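Local coordinates for protein sulfur oxygenase/reductase (PDB 6QPA) that probably catalyses the oxygen-dependent oxidation and reduction of elemental sulfur at an iron site, within a particle of 24 identical subunits, at residues Thr35-His39 with Pro40-Gly44; Lys83-His86 with Ser87-Met91; Lys151-Ser155 with Ser156-Val160; Trp166-Asp169 with Gly170-Lys173. One frame throughout, in Å; residues are numbered along the deposited sequence.

Interaction 1: Thr35-His39 with Pro40-Gly44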
loop_
_atom_site.group_PDB
_atom_site.type_symbol
_atom_site.label_atom_id
_atom_site.label_comp_id
_atom_site.label_asym_id
_atom_site.label_seq_id
_atom_site.Cartn_x
_atom_site.Cartn_y
_atom_site.Cartn_z
ATOM N N THR A 35 -8.151 -57.428 1.587
ATOM C CA THR A 35 -7.734 -58.580 0.801
ATOM C C THR A 35 -6.979 -59.590 1.660
ATOM O O THR A 35 -7.282 -60.787 1.638
ATOM C CB THR A 35 -6.874 -58.108 -0.371
ATOM O OG1 THR A 35 -7.636 -57.203 -1.183
ATOM C CG2 THR A 35 -6.443 -59.275 -1.188
ATOM N N THR A 36 -6.033 -59.106 2.472
ATOM C CA THR A 36 -5.212 -59.989 3.296
ATOM C C THR A 36 -6.057 -60.806 4.268
ATOM O O THR A 36 -5.857 -62.020 4.410
ATOM C CB THR A 36 -4.202 -59.154 4.078
ATOM O OG1 THR A 36 -3.493 -58.300 3.179
ATOM C CG2 THR A 36 -3.203 -60.056 4.727
ATOM N N ALA A 37 -7.034 -60.168 4.915
ATOM C CA ALA A 37 -7.860 -60.817 5.940
ATOM C C ALA A 37 -8.893 -61.802 5.374
ATOM O O ALA A 37 -9.761 -62.254 6.138
ATOM C CB ALA A 37 -8.562 -59.771 6.799
ATOM N N SER A 38 -8.908 -62.107 4.075
ATOM C CA SER A 38 -9.711 -63.225 3.604
ATOM C C SER A 38 -9.085 -64.570 3.959
ATOM O O SER A 38 -9.749 -65.601 3.823
ATOM C CB SER A 38 -9.906 -63.146 2.090
ATOM O OG SER A 38 -8.666 -63.287 1.415
ATOM N N HIS A 39 -7.821 -64.588 4.421
ATOM C CA HIS A 39 -7.172 -65.883 4.591
ATOM C C HIS A 39 -7.235 -66.337 6.039
ATOM O O HIS A 39 -6.921 -65.552 6.944
ATOM C CB HIS A 39 -5.717 -65.816 4.133
ATOM C CG HIS A 39 -5.087 -67.159 3.979
ATOM N ND1 HIS A 39 -4.699 -67.923 5.059
ATOM C CD2 HIS A 39 -4.808 -67.893 2.873
ATOM C CE1 HIS A 39 -4.197 -69.066 4.626
ATOM N NE2 HIS A 39 -4.258 -69.074 3.304
ATOM N N PRO A 40 -7.594 -67.599 6.295
ATOM C CA PRO A 40 -7.752 -68.056 7.688
ATOM C C PRO A 40 -6.459 -68.087 8.486
ATOM O O PRO A 40 -6.521 -68.150 9.723
ATOM C CB PRO A 40 -8.309 -69.481 7.534
ATOM C CG PRO A 40 -7.827 -69.926 6.169
ATOM C CD PRO A 40 -7.845 -68.673 5.313
ATOM N N GLY A 41 -5.297 -68.071 7.834
ATOM C CA GLY A 41 -4.039 -67.987 8.549
ATOM C C GLY A 41 -3.596 -66.585 8.931
ATOM O O GLY A 41 -2.589 -66.426 9.634
ATOM N N PHE A 42 -4.357 -65.563 8.537
ATOM C CA PHE A 42 -3.996 -64.177 8.808
ATOM C C PHE A 42 -4.392 -63.783 10.223
ATOM O O PHE A 42 -5.550 -63.936 10.617
ATOM C CB PHE A 42 -4.676 -63.246 7.815
ATOM C CG PHE A 42 -4.457 -61.780 8.109
ATOM C CD1 PHE A 42 -3.208 -61.200 7.944
ATOM C CD2 PHE A 42 -5.507 -60.983 8.558
ATOM C CE1 PHE A 42 -3.002 -59.855 8.206
ATOM C CE2 PHE A 42 -5.310 -59.629 8.834
ATOM C CZ PHE A 42 -4.052 -59.062 8.655
ATOM N N LEU A 43 -3.426 -63.267 10.986
ATOM C CA LEU A 43 -3.621 -63.005 12.405
ATOM C C LEU A 43 -3.641 -61.528 12.788
ATOM O O LEU A 43 -4.165 -61.196 13.859
ATOM C CB LEU A 43 -2.527 -63.709 13.215
ATOM C CG LEU A 43 -2.375 -65.204 12.968
ATOM C CD1 LEU A 43 -1.182 -65.766 13.770
ATOM C CD2 LEU A 43 -3.668 -65.918 13.326
ATOM N N GLY A 44 -3.126 -60.642 11.951
ATOM C CA GLY A 44 -3.131 -59.231 12.277
ATOM C C GLY A 44 -2.062 -58.488 11.505
ATOM O O GLY A 44 -1.341 -59.059 10.685
#
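F42 folds its ring back against the short 3-10 segment of T36, A37 and S38. Its CG is anti to the backbone N (chi1 174°), which carries the ring to T36 and A37. The T36 methyl comes down over one face, CG2 lying 3.4 Å from F42 CD1 with the two side chains nearly perpendicular, and A37 CB rests 3.7 Å from F42 CD2. The backbone N of G44 lies over the centre of the opposite face. The T36 hydroxyl is engaged elsewhere, by V32 O.

H39 orders the turn that follows. Its ND1 accepts from G41 N at 2.8 Å, close to the imidazole plane, while P40 CD sits over a ring face, 3.5 Å from the centroid of the H39 ring. H39 NE2 is bonded to E90 OE1, and together these contacts are likely to hold the ring's rotation. F42 N closes the type I turn on H39 O at 3.0 Å.

The turn thus leads into strand 42-53. W82 of the adjoining strand 74-82 meets F42 edge-to-face, S87 and M91 of helix 85-94 pack on H39, and M273 and V274 of a neighbouring subunit cover A37 and F42.

Interaction 2: Lys83-His86 with Ser87-Met91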
loop_
_atom_site.group_PDB
_atom_site.type_symbol
_atom_site.label_atom_id
_atom_site.label_comp_id
_atom_site.label_asym_id
_atom_site.label_seq_id
_atom_site.Cartn_x
_atom_site.Cartn_y
_atom_site.Cartn_z
ATOM N N LYS A 83 -0.062 -67.524 10.680
ATOM C CA LYS A 83 0.163 -68.814 11.323
ATOM C C LYS A 83 1.445 -69.455 10.819
ATOM O O LYS A 83 2.146 -70.126 11.584
ATOM C CB LYS A 83 -1.019 -69.754 11.080
ATOM C CG LYS A 83 -2.306 -69.331 11.758
ATOM C CD LYS A 83 -3.432 -70.337 11.496
ATOM C CE LYS A 83 -4.745 -69.900 12.149
ATOM N NZ LYS A 83 -5.872 -70.822 11.774
ATOM N N ASP A 84 1.772 -69.257 9.538
ATOM C CA ASP A 84 2.955 -69.853 8.939
ATOM C C ASP A 84 3.250 -69.157 7.625
ATOM O O ASP A 84 2.437 -68.382 7.112
ATOM C CB ASP A 84 2.775 -71.359 8.726
ATOM C CG ASP A 84 1.445 -71.698 8.082
ATOM O OD1 ASP A 84 1.060 -71.067 7.071
ATOM O OD2 ASP A 84 0.757 -72.582 8.615
ATOM N N VAL A 85 4.421 -69.480 7.066
ATOM C CA VAL A 85 4.826 -68.911 5.788
ATOM C C VAL A 85 3.822 -69.274 4.706
ATOM O O VAL A 85 3.416 -68.423 3.909
ATOM C CB VAL A 85 6.244 -69.394 5.429
ATOM C CG1 VAL A 85 6.562 -69.135 3.954
ATOM C CG2 VAL A 85 7.266 -68.721 6.316
ATOM N N HIS A 86 3.368 -70.535 4.691
ATOM C CA HIS A 86 2.497 -70.999 3.616
ATOM C C HIS A 86 1.224 -70.175 3.541
ATOM O O HIS A 86 0.718 -69.904 2.448
ATOM C CB HIS A 86 2.125 -72.475 3.801
ATOM C CG HIS A 86 1.230 -72.996 2.712
ATOM N ND1 HIS A 86 -0.148 -72.993 2.808
ATOM C CD2 HIS A 86 1.514 -73.489 1.482
ATOM C CE1 HIS A 86 -0.670 -73.485 1.700
ATOM N NE2 HIS A 86 0.318 -73.800 0.881
ATOM N N SER A 87 0.678 -69.792 4.695
ATOM C CA SER A 87 -0.544 -69.002 4.694
ATOM C C SER A 87 -0.335 -67.675 3.983
ATOM O O SER A 87 -1.178 -67.250 3.185
ATOM C CB SER A 87 -1.038 -68.800 6.120
ATOM O OG SER A 87 -1.391 -70.062 6.671
ATOM N N HIS A 88 0.787 -67.013 4.244
ATOM C CA HIS A 88 1.046 -65.745 3.576
ATOM C C HIS A 88 1.232 -65.942 2.075
ATOM O O HIS A 88 0.659 -65.203 1.265
ATOM C CB HIS A 88 2.267 -65.073 4.204
ATOM C CG HIS A 88 2.639 -63.761 3.576
ATOM N ND1 HIS A 88 3.820 -63.575 2.888
ATOM C CD2 HIS A 88 1.990 -62.575 3.531
ATOM C CE1 HIS A 88 3.887 -62.329 2.456
ATOM N NE2 HIS A 88 2.792 -61.697 2.840
ATOM N N GLU A 89 2.026 -66.942 1.685
ATOM C CA GLU A 89 2.261 -67.194 0.266
ATOM C C GLU A 89 0.975 -67.575 -0.448
ATOM O O GLU A 89 0.762 -67.205 -1.607
ATOM C CB GLU A 89 3.310 -68.295 0.097
ATOM C CG GLU A 89 4.715 -67.905 0.567
ATOM C CD GLU A 89 5.343 -66.823 -0.296
ATOM O OE1 GLU A 89 5.112 -66.820 -1.532
ATOM O OE2 GLU A 89 6.055 -65.956 0.251
ATOM N N GLU A 90 0.112 -68.332 0.225
ATOM C CA GLU A 90 -1.134 -68.736 -0.399
ATOM C C GLU A 90 -2.070 -67.550 -0.581
ATOM O O GLU A 90 -2.697 -67.398 -1.638
ATOM C CB GLU A 90 -1.790 -69.821 0.443
ATOM C CG GLU A 90 -3.024 -70.378 -0.178
ATOM C CD GLU A 90 -3.539 -71.573 0.586
ATOM O OE1 GLU A 90 -3.901 -71.402 1.773
ATOM O OE2 GLU A 90 -3.541 -72.688 0.011
ATOM N N MET A 91 -2.168 -66.691 0.433
ATOM C CA MET A 91 -2.978 -65.489 0.295
ATOM C C MET A 91 -2.510 -64.657 -0.894
ATOM O O MET A 91 -3.324 -64.237 -1.724
ATOM C CB MET A 91 -2.937 -64.682 1.595
ATOM C CG MET A 91 -3.854 -63.446 1.617
ATOM S SD MET A 91 -3.182 -62.014 0.712
ATOM C CE MET A 91 -1.558 -61.818 1.490
#
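D84 OD1 grips S87 twice, taking both its backbone N and its OG at 2.7 Å. The amide comes nearly along the C-O direction of OD1, and the hydroxyl arrives on the syn side, 34° out of the carboxylate plane. With chi1 at 47°, D84 holds CG between its own backbone N and carbonyl carbon, turning the carboxylate onto the first turn of helix 85-94 as its N-cap.

Beyond the cap the helix is continued by E89 N to V85 O (3.0 Å, almost straight) and E90 N to H86 O (2.8 Å). The H86 ring crosses the E90 carboxylate with their planes 71° apart, H86 CE1 lying 3.4 Å from E90 OE2. E90 OE1 has its own partner in H39 NE2, and V85 CG1 lies alongside E89 CG.

One layer further out, Y118 OH bonds both H88 ND1 and E89 OE2, and S205 OG also reaches E89 OE2, an arrangement consistent with Y118 orienting the imidazole whose NE2 binds the iron. H92, one turn along the same helix, and E116 on strand 110-125 complete the metal ligands from the protein, the two-histidine, one-carboxylate facial triad of a mononuclear non-haem iron site.

Interaction 3: Lys151-Ser155 with Ser156-Val160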
loop_
_atom_site.group_PDB
_atom_site.type_symbol
_atom_site.label_atom_id
_atom_site.label_comp_id
_atom_site.label_asym_id
_atom_site.label_seq_id
_atom_site.Cartn_x
_atom_site.Cartn_y
_atom_site.Cartn_z
ATOM N N LYS A 151 1.845 -52.929 30.926
ATOM C CA LYS A 151 2.079 -51.589 30.403
ATOM C C LYS A 151 0.960 -51.209 29.430
ATOM O O LYS A 151 0.411 -52.055 28.711
ATOM C CB LYS A 151 3.440 -51.537 29.698
ATOM C CG LYS A 151 4.662 -51.863 30.596
ATOM C CD LYS A 151 4.681 -50.932 31.848
ATOM C CE LYS A 151 6.047 -50.908 32.558
ATOM N NZ LYS A 151 6.989 -50.051 31.763
ATOM N N VAL A 152 0.607 -49.931 29.400
ATOM C CA VAL A 152 -0.502 -49.482 28.553
ATOM C C VAL A 152 0.022 -49.180 27.153
ATOM O O VAL A 152 0.784 -48.228 26.962
ATOM C CB VAL A 152 -1.225 -48.267 29.141
ATOM C CG1 VAL A 152 -2.285 -47.807 28.157
ATOM C CG2 VAL A 152 -1.877 -48.640 30.465
ATOM N N ALA A 153 -0.399 -49.993 26.169
ATOM C CA ALA A 153 -0.040 -49.814 24.753
ATOM C C ALA A 153 -1.252 -49.219 24.042
ATOM O O ALA A 153 -2.192 -49.938 23.699
ATOM C CB ALA A 153 0.393 -51.138 24.108
ATOM N N LEU A 154 -1.245 -47.900 23.842
ATOM C CA LEU A 154 -2.410 -47.207 23.301
ATOM C C LEU A 154 -2.506 -47.442 21.798
ATOM O O LEU A 154 -1.551 -47.172 21.059
ATOM C CB LEU A 154 -2.350 -45.710 23.609
ATOM C CG LEU A 154 -2.483 -45.380 25.101
ATOM C CD1 LEU A 154 -2.318 -43.888 25.324
ATOM C CD2 LEU A 154 -3.807 -45.845 25.663
ATOM N N SER A 155 -3.660 -47.948 21.360
ATOM C CA SER A 155 -3.919 -48.245 19.949
ATOM C C SER A 155 -3.695 -47.008 19.091
ATOM O O SER A 155 -4.290 -45.958 19.345
ATOM C CB SER A 155 -5.352 -48.754 19.786
ATOM O OG SER A 155 -5.609 -49.125 18.443
ATOM N N SER A 156 -2.810 -47.131 18.097
ATOM C CA SER A 156 -2.479 -46.047 17.172
ATOM C C SER A 156 -2.077 -44.751 17.878
ATOM O O SER A 156 -2.286 -43.669 17.331
ATOM C CB SER A 156 -3.656 -45.768 16.222
ATOM O OG SER A 156 -3.910 -46.869 15.378
ATOM N N GLN A 157 -1.506 -44.836 19.084
ATOM C CA GLN A 157 -1.154 -43.649 19.877
ATOM C C GLN A 157 0.097 -43.918 20.719
ATOM O O GLN A 157 0.106 -43.722 21.936
ATOM C CB GLN A 157 -2.297 -43.216 20.801
ATOM C CG GLN A 157 -3.481 -42.517 20.151
ATOM C CD GLN A 157 -4.648 -42.264 21.139
ATOM O OE1 GLN A 157 -4.471 -42.282 22.368
ATOM N NE2 GLN A 157 -5.841 -42.017 20.590
ATOM N N ARG A 158 1.169 -44.382 20.088
ATOM C CA ARG A 158 2.433 -44.583 20.791
ATOM C C ARG A 158 3.530 -44.632 19.739
ATOM O O ARG A 158 3.279 -44.447 18.547
ATOM C CB ARG A 158 2.401 -45.839 21.676
ATOM C CG ARG A 158 2.373 -47.169 20.913
ATOM C CD ARG A 158 1.856 -48.321 21.750
ATOM N NE ARG A 158 1.960 -49.576 20.995
ATOM C CZ ARG A 158 1.111 -49.939 20.032
ATOM N NH1 ARG A 158 0.060 -49.167 19.729
ATOM N NH2 ARG A 158 1.305 -51.082 19.380
ATOM N N THR A 159 4.753 -44.870 20.187
ATOM C CA THR A 159 5.910 -44.861 19.312
ATOM C C THR A 159 6.441 -46.283 19.178
ATOM O O THR A 159 6.527 -47.022 20.167
ATOM C CB THR A 159 6.989 -43.921 19.858
ATOM O OG1 THR A 159 6.500 -42.585 19.806
ATOM C CG2 THR A 159 8.300 -44.031 19.027
ATOM N N VAL A 160 6.742 -46.686 17.952
ATOM C CA VAL A 160 7.405 -47.959 17.704
ATOM C C VAL A 160 8.787 -47.662 17.154
ATOM O O VAL A 160 8.946 -46.872 16.212
ATOM C CB VAL A 160 6.594 -48.875 16.769
ATOM C CG1 VAL A 160 7.397 -50.150 16.430
ATOM C CG2 VAL A 160 5.267 -49.256 17.436
#
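R158 reaches back to the L154 carbonyl by a particular run of torsions. With chi1 at 70° its CG lies between the backbone N and the carbonyl carbon; the chain then runs extended to NE, and the final torsion turns the guanidinium so that NH1 meets L154 O at 2.9 Å. A153 CB sits over one face of this group, 3.8 Å from R158 NE.

L154 O accepts a second bond, from Q157 N at 3.1 Å, which closes the type II turn from L154 to Q157. The two donors come from opposite faces of the carbonyl plane, each about 51° out of it, gripping the oxygen from both sides. S156 takes the third position of the turn with a positive phi of 53°, and L154 CB packs on Q157 CB at 3.8 Å.

R158 NE and NH2 make salt bridges to E258 and E304, and E304 OE1 also accepts from S156 N, tying the turn to strand 290-305. S156 OG meets Q267 NE2 of a neighbouring subunit. A methionine in place of R158 would probably leave E258 and E304 without this positive partner and L154 O with one grip fewer. The buried arginine thus acts as a charged hub whose cation is probably stabilised by two carboxylates, while its remaining terminal nitrogen fastens the turn.

Interaction 4: Trp166-Asp169 with Gly170-Lys173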
loop_
_atom_site.group_PDB
_atom_site.type_symbol
_atom_site.label_atom_id
_atom_site.label_comp_id
_atom_site.label_asym_id
_atom_site.label_seq_id
_atom_site.Cartn_x
_atom_site.Cartn_y
_atom_site.Cartn_z
ATOM N N TRP A 166 22.872 -56.478 12.337
ATOM C CA TRP A 166 23.445 -57.604 11.607
ATOM C C TRP A 166 24.438 -58.297 12.527
ATOM O O TRP A 166 25.397 -57.670 12.985
ATOM C CB TRP A 166 24.146 -57.173 10.321
ATOM C CG TRP A 166 23.292 -56.523 9.280
ATOM C CD1 TRP A 166 22.009 -56.043 9.420
ATOM C CD2 TRP A 166 23.669 -56.262 7.921
ATOM N NE1 TRP A 166 21.579 -55.507 8.232
ATOM C CE2 TRP A 166 22.572 -55.629 7.295
ATOM C CE3 TRP A 166 24.825 -56.509 7.172
ATOM C CZ2 TRP A 166 22.597 -55.239 5.957
ATOM C CZ3 TRP A 166 24.851 -56.123 5.845
ATOM C CH2 TRP A 166 23.748 -55.484 5.253
ATOM N N VAL A 167 24.224 -59.595 12.765
ATOM C CA VAL A 167 24.942 -60.347 13.785
ATOM C C VAL A 167 26.050 -61.165 13.137
ATOM O O VAL A 167 25.855 -61.739 12.054
ATOM C CB VAL A 167 23.964 -61.237 14.587
ATOM C CG1 VAL A 167 24.722 -62.223 15.497
ATOM C CG2 VAL A 167 23.035 -60.345 15.426
ATOM N N MET A 168 27.229 -61.184 13.785
ATOM C CA MET A 168 28.360 -61.971 13.301
ATOM C C MET A 168 27.997 -63.443 13.216
ATOM O O MET A 168 27.318 -63.985 14.091
ATOM C CB MET A 168 29.579 -61.812 14.207
ATOM C CG MET A 168 30.023 -60.354 14.332
ATOM S SD MET A 168 31.142 -60.094 15.728
ATOM C CE MET A 168 32.614 -60.970 15.159
ATOM N N ASP A 169 28.442 -64.076 12.130
ATOM C CA ASP A 169 28.257 -65.506 11.928
ATOM C C ASP A 169 28.703 -66.284 13.157
ATOM O O ASP A 169 29.840 -66.149 13.613
ATOM C CB ASP A 169 29.046 -65.948 10.701
ATOM C CG ASP A 169 28.855 -67.419 10.369
ATOM O OD1 ASP A 169 27.932 -68.068 10.891
ATOM O OD2 ASP A 169 29.630 -67.909 9.543
ATOM N N GLY A 170 27.796 -67.103 13.681
ATOM C CA GLY A 170 28.047 -67.885 14.867
ATOM C C GLY A 170 27.701 -67.202 16.177
ATOM O O GLY A 170 27.690 -67.873 17.210
ATOM N N HIS A 171 27.351 -65.913 16.166
ATOM C CA HIS A 171 27.017 -65.193 17.390
ATOM C C HIS A 171 25.514 -65.063 17.616
ATOM O O HIS A 171 25.096 -64.338 18.524
ATOM C CB HIS A 171 27.653 -63.804 17.364
ATOM C CG HIS A 171 29.147 -63.823 17.418
ATOM N ND1 HIS A 171 29.865 -63.092 18.340
ATOM C CD2 HIS A 171 30.063 -64.507 16.679
ATOM C CE1 HIS A 171 31.158 -63.305 18.157
ATOM N NE2 HIS A 171 31.304 -64.163 17.159
ATOM N N GLU A 172 24.694 -65.752 16.815
ATOM C CA GLU A 172 23.252 -65.524 16.855
ATOM C C GLU A 172 22.688 -65.804 18.243
ATOM O O GLU A 172 21.957 -64.985 18.815
ATOM C CB GLU A 172 22.554 -66.381 15.797
ATOM C CG GLU A 172 22.632 -65.828 14.366
ATOM C CD GLU A 172 23.900 -66.286 13.624
ATOM O OE1 GLU A 172 24.770 -66.909 14.271
ATOM O OE2 GLU A 172 24.016 -66.035 12.399
ATOM N N LYS A 173 23.047 -66.945 18.817
ATOM C CA LYS A 173 22.471 -67.329 20.098
ATOM C C LYS A 173 22.900 -66.377 21.204
ATOM O O LYS A 173 22.090 -66.020 22.067
ATOM C CB LYS A 173 22.884 -68.766 20.442
ATOM C CG LYS A 173 22.332 -69.255 21.770
ATOM C CD LYS A 173 22.831 -70.652 22.134
ATOM C CE LYS A 173 22.238 -71.094 23.469
ATOM N NZ LYS A 173 22.671 -72.457 23.875
HETATM O O HOH W 1 25.310 -64.336 11.022
HETATM O O HOH W 2 25.275 -67.992 10.914
#
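M168 and H171 run side by side and point the same way, the thioether laid over one face of the imidazole. M168 CB is 4.0 Å from the centroid of the H171 ring, a CH-pi contact, and M168 SD is 4.2 Å from the same centroid, 17° off the ring normal. The bend at chi3 (69°) keeps M168 CE 4.0 Å from H171 NE2.

In the backbone, H171 N bonds M168 O at 2.8 Å and closes a type II turn that leads from strand 159-167 into helix 172-189, with H171 at the N-cap position. G170 occupies its third position at a positive phi, where a CB would clash with D169 O. H171 ND1 is hydrogen-bonded to H289 ND1, and a valine here, with no ring to offer, would probably leave H289 ND1 without this partner and the M168 thioether freer to turn.

E172, bent at chi2, brings OE1 to a weak bond from G170 N. Its OE2 accepts from T251 OG1 and two waters, one shared with V167 O, one with D169 OD1. D169 OD1 and E172 OE2 stand 4.7 Å apart, and the water donating to both is likely to ease the repulsion between these carboxylates.

The four contacts follow one another along the chain, each joining adjacent segments, and none nests in or crosses another. Interaction 1 closes the turn that starts strand 42-53; interaction 2 closes the start of helix 85-94, just after strand 74-82. These two touch, the turn of interaction 1 being held to the iron-binding helix and, through G41 and K83, to the residues just before it. Interaction 3 turns the chain from strand 153-154 toward strand 159-167, and interaction 4 closes the turn from that strand's other end into helix 172-189, the two centres about 31 Å apart. Interactions 1, 3 and 4 all reach the large antiparallel sheet, and 1 and 3 both meet the same neighbouring subunit.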